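Local coordinates for probable spore coat polysaccharide biosynthesis protein E (Chromobacterium violaceum ATCC 12472, PDB 3G8R), which probably acts as an N-acylneuraminate-9-phosphate synthase, this chain holding its zinc-binding TIM-barrel domain and a SAF domain, at residues 97-105 against 125-133; 163-171 against 180-188. All coordinates share one frame; numbering follows the deposited sequence.

Contact 1 of 2, residues 97-105 against 125-133; sequences TPFDEESVD and WPLLERIAR
Pro126 brings its backbone carbonyl and ring against the carboxylate of Glu101 where two outer helices of a TIM barrel lie side by side: helix 101-109, which follows strand 93-98, and helix 125-132, which follows strand 114-117. The segment axes diverge by only 18° and approach to 9.4 Å, so the contact runs along both helices. Glu101 OE1 stands 3.5 Å from Pro126 O, an approach of two oxygens without a bond; its OE2 instead forms a salt bridge with Arg280 of the second subunit.

Leu127 has CG anti to its backbone N (chi1 176°), which sends the branch to the turn between strand 93-98 and helix 101-109. CD1 lies 3.4 Å from Asp100 O, while CD2 touches the carbonyl oxygens of Pro98 and Phe99. This leucine therefore fills the bend between strand and helix.

Arg130 crosses the outer part of the interface. Its CG packs on Glu101 CB at 3.6 Å, and the chain then bends at chi2 and chi3 to lay the guanidinium over Val104, whose CG1 sits above the centre of one face. At the edge of that group, NH1 forms a salt bridge with Asp105 OD1 at 2.8 Å. The carboxylate and guanidinium planes are turned 51° apart, and NH1 is the one guanidinium nitrogen this carboxylate engages.

Ile131 closes the buried side, crossing Val104 at roughly a right angle. Val104 CG2 touches both Ile131 CG1 at 3.9 Å and Leu127 CD1 at 4.0 Å, and Ile131 CD1 reaches Pro98 CG at 4.3 Å.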
ATOM      1  N   THR A  97     -17.674  16.312 -15.452  1.00 41.08           N
ATOM      2  CA  THR A  97     -18.293  15.070 -15.897  1.00 40.56           C
ATOM      3  C   THR A  97     -19.577  15.357 -16.667  1.00 40.72           C
ATOM      4  O   THR A  97     -20.605  15.752 -16.077  1.00 40.56           O
ATOM      5  CB  THR A  97     -18.653  14.186 -14.717  1.00 39.99           C
ATOM      6  OG1 THR A  97     -17.521  14.072 -13.872  1.00 43.01           O
ATOM      7  CG2 THR A  97     -19.098  12.810 -15.165  1.00 42.28           C
ATOM      8  N   PRO A  98     -19.532  15.131 -17.983  1.00 40.32           N
ATOM      9  CA  PRO A  98     -20.697  15.244 -18.825  1.00 40.79           C
ATOM     10  C   PRO A  98     -21.484  13.950 -18.753  1.00 42.82           C
ATOM     11  O   PRO A  98     -20.910  12.886 -18.569  1.00 43.87           O
ATOM     12  CB  PRO A  98     -20.078  15.324 -20.199  1.00 40.01           C
ATOM     13  CG  PRO A  98     -18.954  14.342 -20.097  1.00 29.33           C
ATOM     14  CD  PRO A  98     -18.405  14.515 -18.700  1.00 39.64           C
ATOM     15  N   PHE A  99     -22.787  14.006 -18.934  1.00 44.29           N
ATOM     16  CA  PHE A  99     -23.532  12.755 -19.021  1.00 45.35           C
ATOM     17  C   PHE A  99     -24.227  12.663 -20.356  1.00 46.63           C
ATOM     18  O   PHE A  99     -24.676  11.577 -20.731  1.00 46.88           O
ATOM     19  CB  PHE A  99     -24.521  12.624 -17.864  1.00 45.17           C
ATOM     20  CG  PHE A  99     -23.861  12.541 -16.528  1.00 43.24           C
ATOM     21  CD1 PHE A  99     -23.724  11.317 -15.890  1.00 45.23           C
ATOM     22  CD2 PHE A  99     -23.354  13.681 -15.919  1.00 44.95           C
ATOM     23  CE1 PHE A  99     -23.090  11.226 -14.652  1.00 43.62           C
ATOM     24  CE2 PHE A  99     -22.726  13.611 -14.700  1.00 43.36           C
ATOM     25  CZ  PHE A  99     -22.584  12.378 -14.058  1.00 45.46           C
ATOM     26  N   ASP A 100     -24.288  13.810 -21.054  1.00 47.41           N
ATOM     27  CA  ASP A 100     -24.939  13.992 -22.367  1.00 48.41           C
ATOM     28  C   ASP A 100     -23.882  14.255 -23.393  1.00 48.57           C
ATOM     29  O   ASP A 100     -22.820  14.763 -23.055  1.00 49.46           O
ATOM     30  CB  ASP A 100     -25.710  15.306 -22.404  1.00 49.04           C
ATOM     31  CG  ASP A 100     -26.936  15.279 -21.596  1.00 45.58           C
ATOM     32  OD1 ASP A 100     -26.997  16.057 -20.629  1.00 49.84           O
ATOM     33  OD2 ASP A 100     -27.862  14.515 -21.934  1.00 50.47           O
ATOM     34  N   GLU A 101     -24.202  14.024 -24.660  1.00 47.70           N
ATOM     35  CA  GLU A 101     -23.338  14.509 -25.714  1.00 47.21           C
ATOM     36  C   GLU A 101     -23.319  16.012 -25.657  1.00 46.25           C
ATOM     37  O   GLU A 101     -22.255  16.620 -25.641  1.00 46.15           O
ATOM     38  CB  GLU A 101     -23.756  14.007 -27.097  1.00 47.81           C
ATOM     39  CG  GLU A 101     -25.062  13.218 -27.141  1.00 63.11           C
ATOM     40  CD  GLU A 101     -24.915  11.832 -26.548  1.00 48.52           C
ATOM     41  OE1 GLU A 101     -24.107  11.030 -27.071  1.00 62.45           O
ATOM     42  OE2 GLU A 101     -25.608  11.571 -25.544  1.00 62.81           O
ATOM     43  N   GLU A 102     -24.501  16.605 -25.576  1.00 46.25           N
ATOM     44  CA  GLU A 102     -24.627  18.064 -25.517  1.00 46.69           C
ATOM     45  C   GLU A 102     -23.820  18.672 -24.373  1.00 45.50           C
ATOM     46  O   GLU A 102     -23.420  19.830 -24.465  1.00 45.90           O
ATOM     47  CB  GLU A 102     -26.098  18.514 -25.430  1.00 48.14           C
ATOM     48  CG  GLU A 102     -26.303  20.044 -25.547  1.00 89.72           C
ATOM     49  CD  GLU A 102     -27.752  20.456 -25.863  1.00 50.83           C
ATOM     50  OE1 GLU A 102     -28.071  21.667 -25.743  1.00 90.00           O
ATOM     51  OE2 GLU A 102     -28.568  19.571 -26.229  1.00 90.21           O
ATOM     52  N   SER A 103     -23.587  17.911 -23.304  1.00 44.01           N
ATOM     53  CA  SER A 103     -22.822  18.448 -22.181  1.00 43.76           C
ATOM     54  C   SER A 103     -21.330  18.464 -22.495  1.00 43.11           C
ATOM     55  O   SER A 103     -20.591  19.311 -22.002  1.00 42.42           O
ATOM     56  CB  SER A 103     -23.122  17.700 -20.879  1.00 43.93           C
ATOM     57  OG  SER A 103     -24.506  17.770 -20.582  1.00 40.40           O
ATOM     58  N   VAL A 104     -20.895  17.542 -23.339  1.00 43.58           N
ATOM     59  CA  VAL A 104     -19.546  17.620 -23.865  1.00 45.24           C
ATOM     60  C   VAL A 104     -19.372  18.935 -24.639  1.00 46.78           C
ATOM     61  O   VAL A 104     -18.370  19.640 -24.452  1.00 46.88           O
ATOM     62  CB  VAL A 104     -19.203  16.433 -24.800  1.00 45.92           C
ATOM     63  CG1 VAL A 104     -17.813  16.619 -25.431  1.00 31.74           C
ATOM     64  CG2 VAL A 104     -19.301  15.099 -24.070  1.00 31.60           C
ATOM     65  N   ASP A 105     -20.342  19.250 -25.505  1.00 47.59           N
ATOM     66  CA  ASP A 105     -20.294  20.466 -26.298  1.00 48.43           C
ATOM     67  C   ASP A 105     -20.070  21.615 -25.359  1.00 47.86           C
ATOM     68  O   ASP A 105     -19.169  22.445 -25.559  1.00 48.15           O
ATOM     69  CB  ASP A 105     -21.603  20.668 -27.041  1.00 50.23           C
ATOM     70  CG  ASP A 105     -21.713  19.791 -28.271  1.00 69.78           C
ATOM     71  OD1 ASP A 105     -20.735  19.749 -29.051  1.00 51.82           O
ATOM     72  OD2 ASP A 105     -22.782  19.159 -28.473  1.00 52.35           O
ATOM     73  N   TRP A 125     -21.659   4.022 -24.630  1.00 45.06           N
ATOM     74  CA  TRP A 125     -20.860   4.076 -25.862  1.00 44.08           C
ATOM     75  C   TRP A 125     -21.033   5.317 -26.712  1.00 43.76           C
ATOM     76  O   TRP A 125     -20.048   5.928 -27.127  1.00 43.74           O
ATOM     77  CB  TRP A 125     -21.166   2.858 -26.719  1.00 43.78           C
ATOM     78  CG  TRP A 125     -20.918   1.597 -25.992  1.00 43.66           C
ATOM     79  CD1 TRP A 125     -21.837   0.618 -25.677  1.00 43.29           C
ATOM     80  CD2 TRP A 125     -19.660   1.167 -25.455  1.00 43.42           C
ATOM     81  NE1 TRP A 125     -21.218  -0.398 -24.994  1.00 43.22           N
ATOM     82  CE2 TRP A 125     -19.884  -0.090 -24.833  1.00 43.53           C
ATOM     83  CE3 TRP A 125     -18.368   1.724 -25.428  1.00 43.09           C
ATOM     84  CZ2 TRP A 125     -18.851  -0.802 -24.173  1.00 43.09           C
ATOM     85  CZ3 TRP A 125     -17.341   1.020 -24.776  1.00 43.06           C
ATOM     86  CH2 TRP A 125     -17.594  -0.229 -24.154  1.00 42.95           C
ATOM     87  N   PRO A 126     -22.286   5.694 -26.984  1.00 43.58           N
ATOM     88  CA  PRO A 126     -22.501   6.933 -27.723  1.00 43.54           C
ATOM     89  C   PRO A 126     -21.849   8.113 -27.020  1.00 44.18           C
ATOM     90  O   PRO A 126     -21.317   8.998 -27.699  1.00 45.36           O
ATOM     91  CB  PRO A 126     -24.022   7.105 -27.701  1.00 43.22           C
ATOM     92  CG  PRO A 126     -24.558   5.748 -27.437  1.00 38.87           C
ATOM     93  CD  PRO A 126     -23.552   5.035 -26.611  1.00 43.39           C
ATOM     94  N   LEU A 127     -21.893   8.141 -25.685  1.00 43.20           N
ATOM     95  CA  LEU A 127     -21.280   9.244 -24.952  1.00 42.63           C
ATOM     96  C   LEU A 127     -19.777   9.209 -25.124  1.00 43.64           C
ATOM     97  O   LEU A 127     -19.140  10.267 -25.213  1.00 43.54           O
ATOM     98  CB  LEU A 127     -21.642   9.237 -23.457  1.00 41.29           C
ATOM     99  CG  LEU A 127     -20.935  10.335 -22.655  1.00 30.26           C
ATOM    100  CD1 LEU A 127     -21.249  11.739 -23.213  1.00 40.37           C
ATOM    101  CD2 LEU A 127     -21.193  10.296 -21.163  1.00 40.40           C
ATOM    102  N   LEU A 128     -19.220   7.995 -25.164  1.00 44.47           N
ATOM    103  CA  LEU A 128     -17.778   7.825 -25.333  1.00 45.03           C
ATOM    104  C   LEU A 128     -17.334   8.283 -26.712  1.00 44.68           C
ATOM    105  O   LEU A 128     -16.325   8.976 -26.837  1.00 44.65           O
ATOM    106  CB  LEU A 128     -17.335   6.381 -25.078  1.00 45.48           C
ATOM    107  CG  LEU A 128     -17.482   5.858 -23.653  1.00 56.26           C
ATOM    108  CD1 LEU A 128     -16.565   4.667 -23.430  1.00 45.99           C
ATOM    109  CD2 LEU A 128     -17.189   6.918 -22.593  1.00 46.06           C
ATOM    110  N   GLU A 129     -18.084   7.900 -27.739  1.00 44.64           N
ATOM    111  CA  GLU A 129     -17.800   8.375 -29.081  1.00 45.57           C
ATOM    112  C   GLU A 129     -17.702   9.894 -29.055  1.00 45.01           C
ATOM    113  O   GLU A 129     -16.722  10.440 -29.543  1.00 45.02           O
ATOM    114  CB  GLU A 129     -18.850   7.904 -30.085  1.00 47.56           C
ATOM    115  CG  GLU A 129     -18.696   6.440 -30.527  1.00 91.76           C
ATOM    116  CD  GLU A 129     -19.979   5.834 -31.155  1.00 51.33           C
ATOM    117  OE1 GLU A 129     -21.095   6.054 -30.612  1.00 92.22           O
ATOM    118  OE2 GLU A 129     -19.864   5.108 -32.179  1.00 92.10           O
ATOM    119  N   ARG A 130     -18.678  10.572 -28.441  1.00 44.76           N
ATOM    120  CA  ARG A 130     -18.650  12.038 -28.386  1.00 44.56           C
ATOM    121  C   ARG A 130     -17.435  12.574 -27.680  1.00 45.58           C
ATOM    122  O   ARG A 130     -16.936  13.638 -28.073  1.00 46.78           O
ATOM    123  CB  ARG A 130     -19.890  12.680 -27.763  1.00 43.26           C
ATOM    124  CG  ARG A 130     -20.520  13.722 -28.714  1.00 41.83           C
ATOM    125  CD  ARG A 130     -20.085  15.206 -28.593  1.00 42.95           C
ATOM    126  NE  ARG A 130     -18.655  15.476 -28.782  1.00 41.37           N
ATOM    127  CZ  ARG A 130     -18.094  16.688 -28.718  1.00 42.83           C
ATOM    128  NH1 ARG A 130     -18.832  17.777 -28.502  1.00 40.65           N
ATOM    129  NH2 ARG A 130     -16.778  16.813 -28.848  1.00 40.57           N
ATOM    130  N   ILE A 131     -16.966  11.854 -26.659  1.00 44.35           N
ATOM    131  CA  ILE A 131     -15.814  12.290 -25.863  1.00 43.05           C
ATOM    132  C   ILE A 131     -14.525  12.076 -26.640  1.00 42.74           C
ATOM    133  O   ILE A 131     -13.619  12.901 -26.618  1.00 41.54           O
ATOM    134  CB  ILE A 131     -15.759  11.544 -24.518  1.00 42.04           C
ATOM    135  CG1 ILE A 131     -16.919  11.995 -23.617  1.00 50.71           C
ATOM    136  CG2 ILE A 131     -14.432  11.754 -23.859  1.00 50.52           C
ATOM    137  CD1 ILE A 131     -17.115  11.194 -22.313  1.00 41.72           C
ATOM    138  N   ALA A 132     -14.461  10.941 -27.320  1.00 44.33           N
ATOM    139  CA  ALA A 132     -13.286  10.576 -28.108  1.00 46.06           C
ATOM    140  C   ALA A 132     -12.989  11.625 -29.161  1.00 47.60           C
ATOM    141  O   ALA A 132     -11.852  11.930 -29.412  1.00 47.62           O
ATOM    142  CB  ALA A 132     -13.487   9.235 -28.768  1.00 45.68           C
ATOM    143  N   ARG A 133     -14.017  12.179 -29.778  1.00 49.47           N
ATOM    144  CA  ARG A 133     -13.782  13.201 -30.770  1.00 51.72           C
ATOM    145  C   ARG A 133     -13.444  14.546 -30.127  1.00 52.60           C
ATOM    146  O   ARG A 133     -13.483  15.566 -30.773  1.00 53.01           O
ATOM    147  CB  ARG A 133     -14.915  13.259 -31.810  1.00 53.20           C
ATOM    148  CG  ARG A 133     -16.181  13.988 -31.443  1.00 67.20           C
ATOM    149  CD  ARG A 133     -17.060  14.200 -32.711  1.00 56.73           C
ATOM    150  NE  ARG A 133     -17.829  12.995 -33.058  1.00 68.12           N
ATOM    151  CZ  ARG A 133     -19.145  12.854 -32.854  1.00 58.69           C
ATOM    152  NH1 ARG A 133     -19.863  13.851 -32.321  1.00 68.28           N
ATOM    153  NH2 ARG A 133     -19.749  11.714 -33.187  1.00 68.32           N
TER

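Contact 2 of 2, residues 163-171 against 180-188; sequences DLTIMHCVA and LHLARIKTL
His168 meets the 180-188 segment through both ring nitrogens, one acting as donor and the other as acceptor. NE2 gives its hydrogen to Leu180 O at 2.9 Å; the N-H...O angle of 178° makes the bond almost perfectly straight, and the oxygen lies in the ring plane at its edge. His181 O is just as near NE2, at 2.8 Å, but the angle is too poor for a hydrogen bond.

ND1 accepts from Arg184 NE at 3.1 Å with an N-H...N angle of 158°. The donor is somewhat tilted from the imidazole plane, whereas ND1 sits close to the guanidinium plane. Arg184 also covers the ring: its CB lies 3.8 Å from the centroid of the His168 ring in a CH-pi contact over one face. Two bonds at well-separated ring atoms and this cover fix the rotation of the imidazole. With CG anti to the backbone N (chi1 165°), the ring reaches the carbonyl of Leu180 and the side chain of Arg184. Arg184 NH2 has its own acceptor in Thr142 OG1, so the guanidinium links histidine and threonine.

This is the connection that leaves strand 164-168 in the TIM barrel: the turn from His181 to Arg184 leads into helix 184-191, the helix of the beta-alpha-beta unit ending in strand 196-201. Apolar contacts add to the polar ones: Ile185 CG1 packs on His168 CB at 3.9 Å, and Leu188 CD1 meets Ile166 CG2 at 3.8 Å, the two side chains crossing at about a right angle.

Further polar atoms are satisfied from outside. Val170 O accepts from ND1 of the zinc ligand His202, and Asp261 O of the second subunit hydrogen-bonds His181 NE2.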
ATOM      1  N   ASP A 163      -4.688  10.877 -23.429  1.00 41.49           N
ATOM      2  CA  ASP A 163      -4.147  10.850 -22.072  1.00 40.82           C
ATOM      3  C   ASP A 163      -5.215  10.288 -21.133  1.00 38.95           C
ATOM      4  O   ASP A 163      -6.174  10.988 -20.764  1.00 39.24           O
ATOM      5  CB  ASP A 163      -3.739  12.250 -21.633  1.00 41.93           C
ATOM      6  CG  ASP A 163      -3.389  12.336 -20.136  1.00 62.76           C
ATOM      7  OD1 ASP A 163      -3.640  11.397 -19.313  1.00 43.62           O
ATOM      8  OD2 ASP A 163      -2.861  13.400 -19.763  1.00 43.85           O
ATOM      9  N   LEU A 164      -5.055   9.037 -20.724  1.00 37.28           N
ATOM     10  CA  LEU A 164      -6.105   8.401 -19.911  1.00 36.00           C
ATOM     11  C   LEU A 164      -5.714   8.188 -18.464  1.00 35.67           C
ATOM     12  O   LEU A 164      -4.539   8.036 -18.142  1.00 36.63           O
ATOM     13  CB  LEU A 164      -6.566   7.106 -20.556  1.00 34.51           C
ATOM     14  CG  LEU A 164      -7.801   6.354 -20.080  1.00 51.05           C
ATOM     15  CD1 LEU A 164      -9.026   7.251 -19.703  1.00 34.00           C
ATOM     16  CD2 LEU A 164      -8.147   5.361 -21.179  1.00 33.95           C
ATOM     17  N   THR A 165      -6.710   8.217 -17.593  1.00 34.65           N
ATOM     18  CA  THR A 165      -6.536   7.938 -16.185  1.00 33.67           C
ATOM     19  C   THR A 165      -7.694   7.085 -15.819  1.00 34.59           C
ATOM     20  O   THR A 165      -8.816   7.410 -16.161  1.00 35.37           O
ATOM     21  CB  THR A 165      -6.551   9.232 -15.400  1.00 33.13           C
ATOM     22  OG1 THR A 165      -5.403   9.994 -15.803  1.00 34.21           O
ATOM     23  CG2 THR A 165      -6.487   9.005 -13.912  1.00 30.89           C
ATOM     24  N   ILE A 166      -7.440   5.990 -15.124  1.00 35.49           N
ATOM     25  CA  ILE A 166      -8.487   5.069 -14.751  1.00 36.76           C
ATOM     26  C   ILE A 166      -8.650   4.953 -13.225  1.00 37.73           C
ATOM     27  O   ILE A 166      -7.645   4.807 -12.512  1.00 39.04           O
ATOM     28  CB  ILE A 166      -8.169   3.764 -15.400  1.00 37.80           C
ATOM     29  CG1 ILE A 166      -8.787   3.790 -16.789  1.00 52.31           C
ATOM     30  CG2 ILE A 166      -8.675   2.568 -14.574  1.00 52.62           C
ATOM     31  CD1 ILE A 166      -9.120   2.432 -17.315  1.00 39.19           C
HETATM   32  N   MSE A 167      -9.874   5.045 -12.693  1.00 36.40           N
HETATM   33  CA  MSE A 167      -9.965   5.185 -11.224  1.00 35.67           C
HETATM   34  C   MSE A 167     -10.705   4.070 -10.556  1.00 35.08           C
HETATM   35  O   MSE A 167     -11.721   3.661 -10.989  1.00 35.36           O
HETATM   36  CB  MSE A 167     -10.595   6.500 -10.775  1.00 36.08           C
HETATM   37  CG  MSE A 167     -10.186   7.759 -11.513  1.00 32.26           C
HETATM   38 SE   MSE A 167      -9.009   8.837 -10.714  1.00 38.55          SE
HETATM   39  CE  MSE A 167      -9.958   9.479  -9.313  1.00 31.24           C
ATOM     40  N   HIS A 168     -10.193   3.568  -9.465  1.00 35.92           N
ATOM     41  CA  HIS A 168     -10.971   2.610  -8.720  1.00 36.33           C
ATOM     42  C   HIS A 168     -12.083   3.402  -8.043  1.00 38.46           C
ATOM     43  O   HIS A 168     -11.877   4.537  -7.621  1.00 39.24           O
ATOM     44  CB  HIS A 168     -10.106   1.825  -7.729  1.00 34.47           C
ATOM     45  CG  HIS A 168     -10.898   1.096  -6.699  1.00 34.06           C
ATOM     46  ND1 HIS A 168     -11.763   0.068  -7.013  1.00 34.55           N
ATOM     47  CD2 HIS A 168     -10.969   1.247  -5.352  1.00 34.78           C
ATOM     48  CE1 HIS A 168     -12.330  -0.377  -5.908  1.00 33.80           C
ATOM     49  NE2 HIS A 168     -11.846   0.302  -4.883  1.00 33.64           N
ATOM     50  N   CYS A 169     -13.285   2.850  -8.037  1.00 39.55           N
ATOM     51  CA  CYS A 169     -14.270   3.317  -7.117  1.00 40.84           C
ATOM     52  C   CYS A 169     -15.359   2.299  -6.914  1.00 40.17           C
ATOM     53  O   CYS A 169     -15.498   1.351  -7.672  1.00 39.49           O
ATOM     54  CB  CYS A 169     -14.828   4.695  -7.496  1.00 42.58           C
ATOM     55  SG  CYS A 169     -15.917   4.778  -8.879  1.00 57.65           S
ATOM     56  N   VAL A 170     -16.106   2.499  -5.843  1.00 39.75           N
ATOM     57  CA  VAL A 170     -17.206   1.635  -5.524  1.00 39.95           C
ATOM     58  C   VAL A 170     -18.482   2.472  -5.475  1.00 40.98           C
ATOM     59  O   VAL A 170     -18.525   3.570  -4.882  1.00 40.77           O
ATOM     60  CB  VAL A 170     -16.968   0.927  -4.195  1.00 39.53           C
ATOM     61  CG1 VAL A 170     -18.037  -0.110  -3.960  1.00 40.73           C
ATOM     62  CG2 VAL A 170     -15.582   0.282  -4.192  1.00 39.98           C
ATOM     63  N   ALA A 171     -19.520   1.939  -6.119  1.00 41.73           N
ATOM     64  CA  ALA A 171     -20.802   2.595  -6.195  1.00 42.00           C
ATOM     65  C   ALA A 171     -21.668   2.244  -4.987  1.00 43.91           C
ATOM     66  O   ALA A 171     -22.787   1.756  -5.119  1.00 45.45           O
ATOM     67  CB  ALA A 171     -21.486   2.234  -7.497  1.00 41.34           C
ATOM     68  N   LEU A 180     -14.369  -1.003   0.773  1.00 37.50           N
ATOM     69  CA  LEU A 180     -13.589  -0.079  -0.010  1.00 34.91           C
ATOM     70  C   LEU A 180     -12.798  -0.803  -1.072  1.00 34.48           C
ATOM     71  O   LEU A 180     -12.495  -0.210  -2.095  1.00 34.28           O
ATOM     72  CB  LEU A 180     -12.624   0.666   0.880  1.00 34.24           C
ATOM     73  CG  LEU A 180     -13.315   1.558   1.888  1.00 43.42           C
ATOM     74  CD1 LEU A 180     -12.331   2.093   2.852  1.00 34.12           C
ATOM     75  CD2 LEU A 180     -13.956   2.696   1.125  1.00 35.32           C
ATOM     76  N   HIS A 181     -12.416  -2.055  -0.818  1.00 34.15           N
ATOM     77  CA  HIS A 181     -11.728  -2.865  -1.821  1.00 34.35           C
ATOM     78  C   HIS A 181     -10.598  -2.103  -2.466  1.00 34.89           C
ATOM     79  O   HIS A 181     -10.584  -1.894  -3.679  1.00 35.79           O
ATOM     80  CB  HIS A 181     -12.686  -3.290  -2.931  1.00 33.96           C
ATOM     81  CG  HIS A 181     -12.202  -4.467  -3.709  1.00 35.12           C
ATOM     82  ND1 HIS A 181     -12.756  -4.846  -4.913  1.00 35.77           N
ATOM     83  CD2 HIS A 181     -11.213  -5.357  -3.456  1.00 34.48           C
ATOM     84  CE1 HIS A 181     -12.117  -5.904  -5.385  1.00 34.95           C
ATOM     85  NE2 HIS A 181     -11.192  -6.249  -4.507  1.00 36.24           N
ATOM     86  N   LEU A 182      -9.665  -1.659  -1.660  1.00 34.43           N
ATOM     87  CA  LEU A 182      -8.651  -0.782  -2.148  1.00 35.04           C
ATOM     88  C   LEU A 182      -7.628  -1.579  -2.876  1.00 36.33           C
ATOM     89  O   LEU A 182      -6.876  -1.032  -3.666  1.00 37.72           O
ATOM     90  CB  LEU A 182      -8.004  -0.083  -0.981  1.00 35.21           C
ATOM     91  CG  LEU A 182      -9.007   0.880  -0.406  1.00 33.51           C
ATOM     92  CD1 LEU A 182      -8.539   1.361   0.923  1.00 34.98           C
ATOM     93  CD2 LEU A 182      -9.094   2.011  -1.435  1.00 35.72           C
ATOM     94  N   ALA A 183      -7.586  -2.874  -2.598  1.00 36.12           N
ATOM     95  CA  ALA A 183      -6.712  -3.768  -3.321  1.00 36.97           C
ATOM     96  C   ALA A 183      -6.921  -3.571  -4.788  1.00 38.11           C
ATOM     97  O   ALA A 183      -6.048  -3.853  -5.561  1.00 39.21           O
ATOM     98  CB  ALA A 183      -7.012  -5.216  -2.968  1.00 37.39           C
ATOM     99  N   ARG A 184      -8.090  -3.098  -5.187  1.00 38.68           N
ATOM    100  CA  ARG A 184      -8.361  -3.042  -6.591  1.00 39.65           C
ATOM    101  C   ARG A 184      -7.460  -2.024  -7.284  1.00 39.57           C
ATOM    102  O   ARG A 184      -7.239  -2.105  -8.503  1.00 39.37           O
ATOM    103  CB  ARG A 184      -9.844  -2.802  -6.895  1.00 40.50           C
ATOM    104  CG  ARG A 184     -10.090  -2.951  -8.401  1.00 56.93           C
ATOM    105  CD  ARG A 184     -11.509  -3.289  -8.747  1.00 41.57           C
ATOM    106  NE  ARG A 184     -12.184  -2.102  -9.215  1.00 57.96           N
ATOM    107  CZ  ARG A 184     -12.674  -1.975 -10.433  1.00 42.53           C
ATOM    108  NH1 ARG A 184     -12.571  -2.980 -11.295  1.00 58.49           N
ATOM    109  NH2 ARG A 184     -13.257  -0.839 -10.787  1.00 58.73           N
ATOM    110  N   ILE A 185      -6.913  -1.083  -6.510  1.00 38.95           N
ATOM    111  CA  ILE A 185      -6.061  -0.063  -7.119  1.00 38.51           C
ATOM    112  C   ILE A 185      -4.855  -0.751  -7.785  1.00 39.24           C
ATOM    113  O   ILE A 185      -4.470  -0.397  -8.904  1.00 38.94           O
ATOM    114  CB  ILE A 185      -5.652   1.061  -6.110  1.00 37.63           C
ATOM    115  CG1 ILE A 185      -6.891   1.742  -5.512  1.00 24.87           C
ATOM    116  CG2 ILE A 185      -4.838   2.158  -6.766  1.00 24.22           C
ATOM    117  CD1 ILE A 185      -6.551   2.805  -4.523  1.00 35.83           C
ATOM    118  N   LYS A 186      -4.318  -1.771  -7.114  1.00 40.39           N
ATOM    119  CA  LYS A 186      -3.159  -2.510  -7.611  1.00 41.61           C
ATOM    120  C   LYS A 186      -3.600  -3.390  -8.748  1.00 41.32           C
ATOM    121  O   LYS A 186      -2.863  -3.553  -9.728  1.00 40.88           O
ATOM    122  CB  LYS A 186      -2.502  -3.338  -6.504  1.00 43.50           C
ATOM    123  CG  LYS A 186      -1.479  -4.378  -6.997  1.00 78.48           C
ATOM    124  CD  LYS A 186      -0.320  -4.613  -6.024  1.00 46.75           C
ATOM    125  CE  LYS A 186      -0.732  -5.391  -4.755  1.00 79.34           C
ATOM    126  NZ  LYS A 186       0.137  -5.071  -3.530  1.00 49.28           N
ATOM    127  N   THR A 187      -4.818  -3.927  -8.653  1.00 41.15           N
ATOM    128  CA  THR A 187      -5.293  -4.793  -9.714  1.00 41.06           C
ATOM    129  C   THR A 187      -5.302  -3.991 -10.989  1.00 41.69           C
ATOM    130  O   THR A 187      -4.811  -4.441 -12.036  1.00 42.30           O
ATOM    131  CB  THR A 187      -6.660  -5.351  -9.422  1.00 40.93           C
ATOM    132  OG1 THR A 187      -6.534  -6.354  -8.410  1.00 61.06           O
ATOM    133  CG2 THR A 187      -7.275  -5.984 -10.665  1.00 60.02           C
ATOM    134  N   LEU A 188      -5.824  -2.780 -10.900  1.00 41.23           N
ATOM    135  CA  LEU A 188      -5.904  -1.961 -12.079  1.00 41.27           C
ATOM    136  C   LEU A 188      -4.534  -1.592 -12.549  1.00 41.90           C
ATOM    137  O   LEU A 188      -4.270  -1.621 -13.741  1.00 42.08           O
ATOM    138  CB  LEU A 188      -6.707  -0.706 -11.800  1.00 41.41           C
ATOM    139  CG  LEU A 188      -8.222  -0.915 -11.698  1.00 52.88           C
ATOM    140  CD1 LEU A 188      -8.921   0.425 -11.499  1.00 40.53           C
ATOM    141  CD2 LEU A 188      -8.743  -1.608 -12.943  1.00 40.93           C
TER

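Both contacts are largely buried and both involve the eight-stranded barrel sheet, but no segment is shared: their centres lie 22 Å apart and their nearest atoms about 8 Å. Contact 1 sets two neighbouring outer helices side by side and runs from an apolar interior to an ion pair in which Asp105 is exposed and Arg130 partly so. Contact 2 joins a strand to the helix of its own beta-alpha-beta unit and to the loop leading into it, its polar core being hydrogen bonds given and received by an imidazole. Zinc is about 8 Å from the Phe99 side chain of contact 1 and about 7 Å from that of Cys169 in contact 2. Each contact also reaches the second subunit.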